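Local coordinates for serine-threonine phosphatase 2C (Toxoplasma gondii, PDB 2I44), which binds calcium ions and probably removes phosphate groups from serine and threonine residues of proteins, at residues Tyr19-Ala24 with Ala143-Gly148; His185-Ile190 with Gly195-Leu200; Ala301-Gln304 with Ser309-Asn312. All blocks are in the same frame, centred on the assembly; numbering follows the deposited sequence.

Contact 1. Residues Tyr19-Ala24 with Ala143-Gly148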
loop_
_atom_site.group_PDB
_atom_site.type_symbol
_atom_site.label_atom_id
_atom_site.label_comp_id
_atom_site.label_asym_id
_atom_site.label_seq_id
_atom_site.Cartn_x
_atom_site.Cartn_y
_atom_site.Cartn_z
ATOM N N TYR A 19 5.184 -0.423 -20.722
ATOM C CA TYR A 19 6.418 0.248 -20.332
ATOM C C TYR A 19 7.569 -0.728 -20.578
ATOM O O TYR A 19 7.355 -1.932 -20.732
ATOM C CB TYR A 19 6.359 0.665 -18.857
ATOM C CG TYR A 19 5.303 1.715 -18.562
ATOM C CD1 TYR A 19 5.507 3.057 -18.888
ATOM C CD2 TYR A 19 4.089 1.361 -17.981
ATOM C CE1 TYR A 19 4.525 4.018 -18.639
ATOM C CE2 TYR A 19 3.096 2.311 -17.726
ATOM C CZ TYR A 19 3.319 3.637 -18.056
ATOM O OH TYR A 19 2.339 4.567 -17.794
ATOM N N PRO A 20 8.806 -0.220 -20.628
ATOM C CA PRO A 20 9.967 -1.078 -20.867
ATOM C C PRO A 20 10.028 -2.378 -20.061
ATOM O O PRO A 20 10.176 -3.459 -20.635
ATOM C CB PRO A 20 11.135 -0.142 -20.577
ATOM C CG PRO A 20 10.624 1.161 -21.100
ATOM C CD PRO A 20 9.210 1.197 -20.556
ATOM N N ALA A 21 9.896 -2.283 -18.742
ATOM C CA ALA A 21 9.982 -3.471 -17.899
ATOM C C ALA A 21 8.661 -4.040 -17.391
ATOM O O ALA A 21 8.669 -4.997 -16.617
ATOM C CB ALA A 21 10.907 -3.192 -16.710
ATOM N N PHE A 22 7.532 -3.490 -17.825
ATOM C CA PHE A 22 6.247 -3.990 -17.338
ATOM C C PHE A 22 5.070 -3.286 -17.984
ATOM O O PHE A 22 5.215 -2.200 -18.540
ATOM C CB PHE A 22 6.163 -3.742 -15.835
ATOM C CG PHE A 22 6.216 -2.283 -15.481
ATOM C CD1 PHE A 22 5.048 -1.517 -15.414
ATOM C CD2 PHE A 22 7.441 -1.654 -15.284
ATOM C CE1 PHE A 22 5.104 -0.147 -15.159
ATOM C CE2 PHE A 22 7.508 -0.280 -15.028
ATOM C CZ PHE A 22 6.337 0.473 -14.966
ATOM N N ASP A 23 3.898 -3.906 -17.891
ATOM C CA ASP A 23 2.674 -3.305 -18.403
ATOM C C ASP A 23 1.840 -3.031 -17.156
ATOM O O ASP A 23 1.834 -3.831 -16.215
ATOM C CB ASP A 23 1.933 -4.262 -19.336
ATOM C CG ASP A 23 2.782 -4.697 -20.512
ATOM O OD1 ASP A 23 3.585 -3.869 -20.998
ATOM O OD2 ASP A 23 2.645 -5.860 -20.954
ATOM N N ALA A 24 1.152 -1.899 -17.127
ATOM C CA ALA A 24 0.367 -1.571 -15.955
ATOM C C ALA A 24 -1.015 -1.052 -16.271
ATOM O O ALA A 24 -1.272 -0.520 -17.352
ATOM C CB ALA A 24 1.116 -0.560 -15.099
ATOM N N ALA A 143 5.489 -0.553 -3.752
ATOM C CA ALA A 143 6.441 -1.448 -4.391
ATOM C C ALA A 143 7.434 -0.610 -5.176
ATOM O O ALA A 143 7.047 0.240 -5.974
ATOM C CB ALA A 143 5.716 -2.416 -5.329
ATOM N N VAL A 144 8.717 -0.844 -4.934
ATOM C CA VAL A 144 9.750 -0.116 -5.643
ATOM C C VAL A 144 10.503 -1.104 -6.535
ATOM O O VAL A 144 11.180 -2.006 -6.044
ATOM C CB VAL A 144 10.721 0.567 -4.652
ATOM C CG1 VAL A 144 11.876 1.241 -5.404
ATOM C CG2 VAL A 144 9.961 1.604 -3.828
ATOM N N LEU A 145 10.337 -0.950 -7.846
ATOM C CA LEU A 145 11.011 -1.801 -8.815
ATOM C C LEU A 145 12.334 -1.133 -9.177
ATOM O O LEU A 145 12.355 0.040 -9.545
ATOM C CB LEU A 145 10.161 -1.958 -10.078
ATOM C CG LEU A 145 10.855 -2.653 -11.256
ATOM C CD1 LEU A 145 11.089 -4.118 -10.922
ATOM C CD2 LEU A 145 10.001 -2.528 -12.511
ATOM N N ALA A 146 13.432 -1.875 -9.063
ATOM C CA ALA A 146 14.751 -1.341 -9.388
ATOM C C ALA A 146 15.710 -2.473 -9.741
ATOM O O ALA A 146 16.007 -3.335 -8.908
ATOM C CB ALA A 146 15.302 -0.543 -8.212
ATOM N N LYS A 147 16.179 -2.458 -10.986
ATOM C CA LYS A 147 17.118 -3.448 -11.505
ATOM C C LYS A 147 16.814 -4.883 -11.069
ATOM O O LYS A 147 17.634 -5.533 -10.419
ATOM C CB LYS A 147 18.548 -3.081 -11.092
ATOM C CG LYS A 147 19.632 -3.815 -11.878
ATOM C CD LYS A 147 21.024 -3.533 -11.327
ATOM C CE LYS A 147 22.094 -4.272 -12.127
ATOM N NZ LYS A 147 23.461 -4.128 -11.537
ATOM N N GLY A 148 15.628 -5.368 -11.417
ATOM C CA GLY A 148 15.266 -6.733 -11.076
ATOM C C GLY A 148 14.815 -7.006 -9.655
ATOM O O GLY A 148 14.503 -8.147 -9.321
#
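Two beta sheets face each other in this phosphatase, and F22 of one meets L145 of the other in a buried contact. F22 begins strand 22-29. L145 lies near the end of strand 137-146. A single methyl group of the leucine does the touching. CD2 of L145 lies 3.9 Å from CD2 of the F22 ring and 4.2 Å from CE2 of the same ring. It comes to the ring obliquely, and the leucine and phenylalanine run alongside each other, pointing opposite ways. The same methyl is 4.3 Å from CB of A21. No hydrogen bond joins the segments, so the contact is purely apolar. This is the packing of a beta sandwich, the core of the PP2C fold. With its CG between the backbone N and the carbonyl carbon (chi1 62°), F22 holds its ring against CB of Y19. That carbon sits over the centre of one ring face, 3.9 Å above the plane. Y19 N also donates to F22 O at 2.8 Å, which ties the turn 19-22 together. On the side of the second sheet, F56 meets the F22 ring edge-to-face, and A54 touches F22 as well. L145 packs on V150 of the adjoining strand 149-155.

Contact 2. Residues His185-Ile190 with Gly195-Leu200; sequences HEKLRI and GSVEYL
The Y199 ring and K187 meet at the ring's hydroxyl end, where the lysine amine approaches obliquely. NZ of K187 donates to OH of Y199 at 3.1 Å and lies 3.8 Å from CE2 of the same ring. The lysine chain lies roughly perpendicular to the tyrosine. P207 and D182 also touch Y199. A further pair of flat groups lies within helix 184-192. R189 meets E186 with both terminal nitrogens, NH2 to OE1 at 2.9 Å and NH1 to OE2. The carboxylate oxygens lie close to the guanidinium plane, and OE1 sits at its edge. The arginine nitrogens, in contrast, stand above the carboxylate plane, about 53° out of it at OE1. R231 adds a second salt bridge to E186, and S230 a hydrogen bond. In the strand, S196 OG donates to the anti lone pair of E198 OE2 at 2.7 Å.

K187 reaches Y199 with a fully extended chain, its CG anti to the backbone N (chi1 -172°). On the way its CG passes 3.8 Å from CG2 of V197. That methyl also takes CD1 of I190, at 3.6 Å. CG2 of I190 turns to the backbone instead and lies 3.4 Å from S196 N. This helix-to-strand packing joins helix 184-192 to strand 196-198, part of a small two-stranded sheet with strand 208-210. I209 of that second strand touches I190 too.

One backbone bond joins the segments across the turn, G195 N to I190 O at 2.7 Å. Its N-H...O angle is 143°, so the bond is bent. R189 O takes N193 ND2 in the same turn. The helix thus meets the strand through an apolar centre of I190 and V197, with a backbone bond at one end and an amine-hydroxyl bond at the other.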
loop_
_atom_site.group_PDB
_atom_site.type_symbol
_atom_site.label_atom_id
_atom_site.label_comp_id
_atom_site.label_asym_id
_atom_site.label_seq_id
_atom_site.Cartn_x
_atom_site.Cartn_y
_atom_site.Cartn_z
ATOM N N HIS A 185 2.118 -8.823 19.300
ATOM C CA HIS A 185 3.054 -7.724 19.465
ATOM C C HIS A 185 2.482 -6.343 19.130
ATOM O O HIS A 185 2.953 -5.345 19.665
ATOM C CB HIS A 185 4.351 -8.006 18.697
ATOM C CG HIS A 185 5.213 -9.053 19.346
ATOM N ND1 HIS A 185 6.505 -9.313 18.942
ATOM C CD2 HIS A 185 4.956 -9.918 20.356
ATOM C CE1 HIS A 185 7.004 -10.295 19.674
ATOM N NE2 HIS A 185 6.084 -10.681 20.539
ATOM N N GLU A 186 1.470 -6.273 18.264
ATOM C CA GLU A 186 0.855 -4.975 17.956
ATOM C C GLU A 186 0.093 -4.541 19.206
ATOM O O GLU A 186 0.212 -3.404 19.675
ATOM C CB GLU A 186 -0.124 -5.085 16.782
ATOM C CG GLU A 186 0.548 -5.418 15.451
ATOM C CD GLU A 186 1.503 -4.337 15.002
ATOM O OE1 GLU A 186 1.047 -3.261 14.560
ATOM O OE2 GLU A 186 2.723 -4.553 15.106
ATOM N N LYS A 187 -0.686 -5.472 19.742
ATOM C CA LYS A 187 -1.480 -5.233 20.932
ATOM C C LYS A 187 -0.566 -4.793 22.076
ATOM O O LYS A 187 -0.884 -3.870 22.829
ATOM C CB LYS A 187 -2.220 -6.518 21.304
ATOM C CG LYS A 187 -3.231 -6.380 22.421
ATOM C CD LYS A 187 -4.020 -7.676 22.556
ATOM C CE LYS A 187 -5.065 -7.588 23.650
ATOM N NZ LYS A 187 -5.895 -8.818 23.694
ATOM N N LEU A 188 0.568 -5.466 22.203
ATOM C CA LEU A 188 1.518 -5.128 23.252
ATOM C C LEU A 188 1.985 -3.689 23.125
ATOM O O LEU A 188 2.055 -2.962 24.114
ATOM C CB LEU A 188 2.721 -6.065 23.200
ATOM C CG LEU A 188 2.686 -7.122 24.299
ATOM C CD1 LEU A 188 3.741 -8.183 24.032
ATOM C CD2 LEU A 188 2.915 -6.439 25.646
ATOM N N ARG A 189 2.296 -3.269 21.904
ATOM C CA ARG A 189 2.765 -1.904 21.698
ATOM C C ARG A 189 1.688 -0.870 22.037
ATOM O O ARG A 189 1.972 0.173 22.648
ATOM C CB ARG A 189 3.245 -1.704 20.250
ATOM C CG ARG A 189 3.842 -0.328 20.000
ATOM C CD ARG A 189 4.201 -0.094 18.539
ATOM N NE ARG A 189 3.019 -0.050 17.683
ATOM C CZ ARG A 189 2.683 -0.998 16.810
ATOM N NH1 ARG A 189 3.437 -2.075 16.663
ATOM N NH2 ARG A 189 1.582 -0.873 16.085
ATOM N N ILE A 190 0.451 -1.163 21.646
ATOM C CA ILE A 190 -0.652 -0.244 21.898
ATOM C C ILE A 190 -0.889 -0.005 23.393
ATOM O O ILE A 190 -1.099 1.137 23.823
ATOM C CB ILE A 190 -1.948 -0.759 21.249
ATOM C CG1 ILE A 190 -1.785 -0.760 19.725
ATOM C CG2 ILE A 190 -3.130 0.108 21.675
ATOM C CD1 ILE A 190 -2.803 -1.612 19.004
ATOM N N GLY A 195 -2.670 3.103 24.833
ATOM C CA GLY A 195 -3.876 2.943 24.040
ATOM C C GLY A 195 -4.497 1.633 24.469
ATOM O O GLY A 195 -4.039 1.015 25.431
ATOM N N SER A 196 -5.554 1.209 23.795
ATOM C CA SER A 196 -6.157 -0.070 24.125
ATOM C C SER A 196 -6.655 -0.698 22.840
ATOM O O SER A 196 -6.774 -0.031 21.819
ATOM C CB SER A 196 -7.327 0.099 25.090
ATOM O OG SER A 196 -8.406 0.755 24.453
ATOM N N VAL A 197 -6.926 -1.994 22.903
ATOM C CA VAL A 197 -7.446 -2.737 21.769
ATOM C C VAL A 197 -8.831 -3.184 22.200
ATOM O O VAL A 197 -8.976 -3.984 23.126
ATOM C CB VAL A 197 -6.570 -3.954 21.453
ATOM C CG1 VAL A 197 -7.255 -4.827 20.415
ATOM C CG2 VAL A 197 -5.213 -3.481 20.936
ATOM N N GLU A 198 -9.841 -2.646 21.527
ATOM C CA GLU A 198 -11.230 -2.927 21.852
ATOM C C GLU A 198 -11.888 -3.974 20.962
ATOM O O GLU A 198 -11.814 -3.904 19.735
ATOM C CB GLU A 198 -12.041 -1.630 21.789
ATOM C CG GLU A 198 -11.569 -0.533 22.748
ATOM C CD GLU A 198 -11.584 -0.981 24.200
ATOM O OE1 GLU A 198 -12.515 -1.722 24.579
ATOM O OE2 GLU A 198 -10.677 -0.588 24.965
ATOM N N TYR A 199 -12.530 -4.942 21.602
ATOM C CA TYR A 199 -13.239 -6.013 20.914
ATOM C C TYR A 199 -14.713 -5.713 21.199
ATOM O O TYR A 199 -15.235 -6.021 22.271
ATOM C CB TYR A 199 -12.821 -7.365 21.498
ATOM C CG TYR A 199 -11.347 -7.680 21.323
ATOM C CD1 TYR A 199 -10.900 -8.446 20.244
ATOM C CD2 TYR A 199 -10.402 -7.221 22.244
ATOM C CE1 TYR A 199 -9.551 -8.753 20.088
ATOM C CE2 TYR A 199 -9.047 -7.520 22.100
ATOM C CZ TYR A 199 -8.629 -8.291 21.021
ATOM O OH TYR A 199 -7.300 -8.623 20.892
ATOM N N LEU A 200 -15.377 -5.092 20.235
ATOM C CA LEU A 200 -16.762 -4.702 20.418
ATOM C C LEU A 200 -17.783 -5.818 20.173
ATOM O O LEU A 200 -17.549 -6.752 19.406
ATOM C CB LEU A 200 -17.056 -3.480 19.541
ATOM C CG LEU A 200 -16.018 -2.350 19.676
ATOM C CD1 LEU A 200 -16.534 -1.090 18.987
ATOM C CD2 LEU A 200 -15.730 -2.065 21.144
#

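Contact 3. Residues Ala301-Gln304 with Ser309-Asn312. With CA (calcium ion), chain D.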
loop_
_atom_site.group_PDB
_atom_site.type_symbol
_atom_site.label_atom_id
_atom_site.label_comp_id
_atom_site.label_asym_id
_atom_site.label_seq_id
_atom_site.Cartn_x
_atom_site.Cartn_y
_atom_site.Cartn_z
ATOM N N ALA A 301 -19.644 -6.958 -8.965
ATOM C CA ALA A 301 -20.712 -7.863 -9.366
ATOM C C ALA A 301 -20.989 -8.863 -8.244
ATOM O O ALA A 301 -22.140 -9.126 -7.904
ATOM C CB ALA A 301 -20.319 -8.599 -10.638
ATOM N N GLU A 302 -19.925 -9.414 -7.667
ATOM C CA GLU A 302 -20.053 -10.381 -6.584
ATOM C C GLU A 302 -20.734 -9.755 -5.376
ATOM O O GLU A 302 -21.574 -10.385 -4.725
ATOM C CB GLU A 302 -18.675 -10.901 -6.176
ATOM C CG GLU A 302 -18.690 -11.910 -5.033
ATOM C CD GLU A 302 -19.579 -13.112 -5.322
ATOM O OE1 GLU A 302 -19.676 -13.512 -6.503
ATOM O OE2 GLU A 302 -20.171 -13.662 -4.373
ATOM N N GLN A 303 -20.372 -8.513 -5.074
ATOM C CA GLN A 303 -20.963 -7.822 -3.944
ATOM C C GLN A 303 -22.466 -7.631 -4.154
ATOM O O GLN A 303 -23.248 -7.803 -3.214
ATOM C CB GLN A 303 -20.266 -6.476 -3.729
ATOM C CG GLN A 303 -18.845 -6.578 -3.143
ATOM C CD GLN A 303 -18.812 -6.974 -1.668
ATOM O OE1 GLN A 303 -18.122 -6.341 -0.864
ATOM N NE2 GLN A 303 -19.539 -8.024 -1.311
ATOM N N GLN A 304 -22.874 -7.278 -5.373
ATOM C CA GLN A 304 -24.299 -7.099 -5.658
ATOM C C GLN A 304 -24.995 -8.433 -5.432
ATOM O O GLN A 304 -26.046 -8.502 -4.802
ATOM C CB GLN A 304 -24.542 -6.690 -7.115
ATOM C CG GLN A 304 -23.894 -5.399 -7.571
ATOM C CD GLN A 304 -24.409 -4.964 -8.937
ATOM O OE1 GLN A 304 -25.459 -4.325 -9.041
ATOM N NE2 GLN A 304 -23.681 -5.329 -9.992
ATOM N N SER A 309 -23.299 -3.769 0.210
ATOM C CA SER A 309 -22.887 -2.446 -0.238
ATOM C C SER A 309 -21.366 -2.563 -0.350
ATOM O O SER A 309 -20.700 -2.960 0.609
ATOM C CB SER A 309 -23.257 -1.388 0.803
ATOM O OG SER A 309 -22.928 -0.082 0.352
ATOM N N ALA A 310 -20.827 -2.240 -1.523
ATOM C CA ALA A 310 -19.387 -2.341 -1.769
ATOM C C ALA A 310 -18.552 -1.188 -1.209
ATOM O O ALA A 310 -18.982 -0.034 -1.181
ATOM C CB ALA A 310 -19.132 -2.481 -3.275
ATOM N N ASP A 311 -17.347 -1.518 -0.760
ATOM C CA ASP A 311 -16.425 -0.524 -0.224
ATOM C C ASP A 311 -15.720 0.152 -1.401
ATOM O O ASP A 311 -15.916 -0.257 -2.543
ATOM C CB ASP A 311 -15.398 -1.231 0.665
ATOM C CG ASP A 311 -14.378 -0.277 1.253
ATOM O OD1 ASP A 311 -14.694 0.925 1.400
ATOM O OD2 ASP A 311 -13.261 -0.731 1.580
ATOM N N ASN A 312 -14.921 1.189 -1.149
ATOM C CA ASN A 312 -14.177 1.793 -2.256
ATOM C C ASN A 312 -13.297 0.624 -2.710
ATOM O O ASN A 312 -12.845 -0.169 -1.874
ATOM C CB ASN A 312 -13.242 2.926 -1.795
ATOM C CG ASN A 312 -13.976 4.176 -1.346
ATOM O OD1 ASN A 312 -15.098 4.454 -1.771
ATOM N ND2 ASN A 312 -13.320 4.957 -0.501
HETATM CA CA CA D . -11.293 0.142 2.407
HETATM O O HOH W 1 -15.933 -4.256 -1.517
HETATM O O HOH W 2 -12.363 1.930 2.658
HETATM O O HOH W 3 -10.891 0.493 0.148
HETATM O O HOH W 4 -11.097 -0.252 4.289
#
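Q303 and A310 meet through aliphatic carbons. CB of Q303 lies 4.2 Å from CB of A310, and CG of Q303 is at 4.1 Å from the same methyl. The chain then bends at chi2 (-73°), which carries the amide off the A310 methyl and leaves OE1 on the loop side. At the tip, OE1 accepts a hydrogen bond from water 1 at 3.1 Å. Water 1 in turn accepts one from the backbone N of D311, at 3.2 Å. A single water therefore links the glutamine to the backbone of a calcium ligand. D311 itself points its carboxylate the other way. Its OD2 binds the calcium ion at 2.3 Å, and D60 and D266 contribute to the same metal site. OD1 of D311 accepts a hydrogen bond from water 2, which is also a calcium ligand. Water 3, another ligand, donates to N312 O at 2.9 Å. The loop thus holds the metal directly and through water. Q303 belongs to helix 291-305, near its C-terminal end. Residues 309-312 form the loop that leads from this helix into strand 313-320, and A310 makes a backbone hydrogen bond to G32.

The three contacts follow one another along the chain without overlap. Contact 1 joins strands 22-29 and 137-146, one from each of the two large sheets. Contact 2 lies about 38 Å from it, centre to centre, across the centre of the chain, where helix 184-192 packs on strand 196-198. Contact 3 is about 31 Å from contact 1 and 30 Å from contact 2 between centres, and only it includes a calcium ligand. No two contacts touch. Strand 313-320, which follows contact 3, pairs with strand 22-29 of contact 1. One sheet thus connects the packing between the sheets with the loop that reaches the metal site.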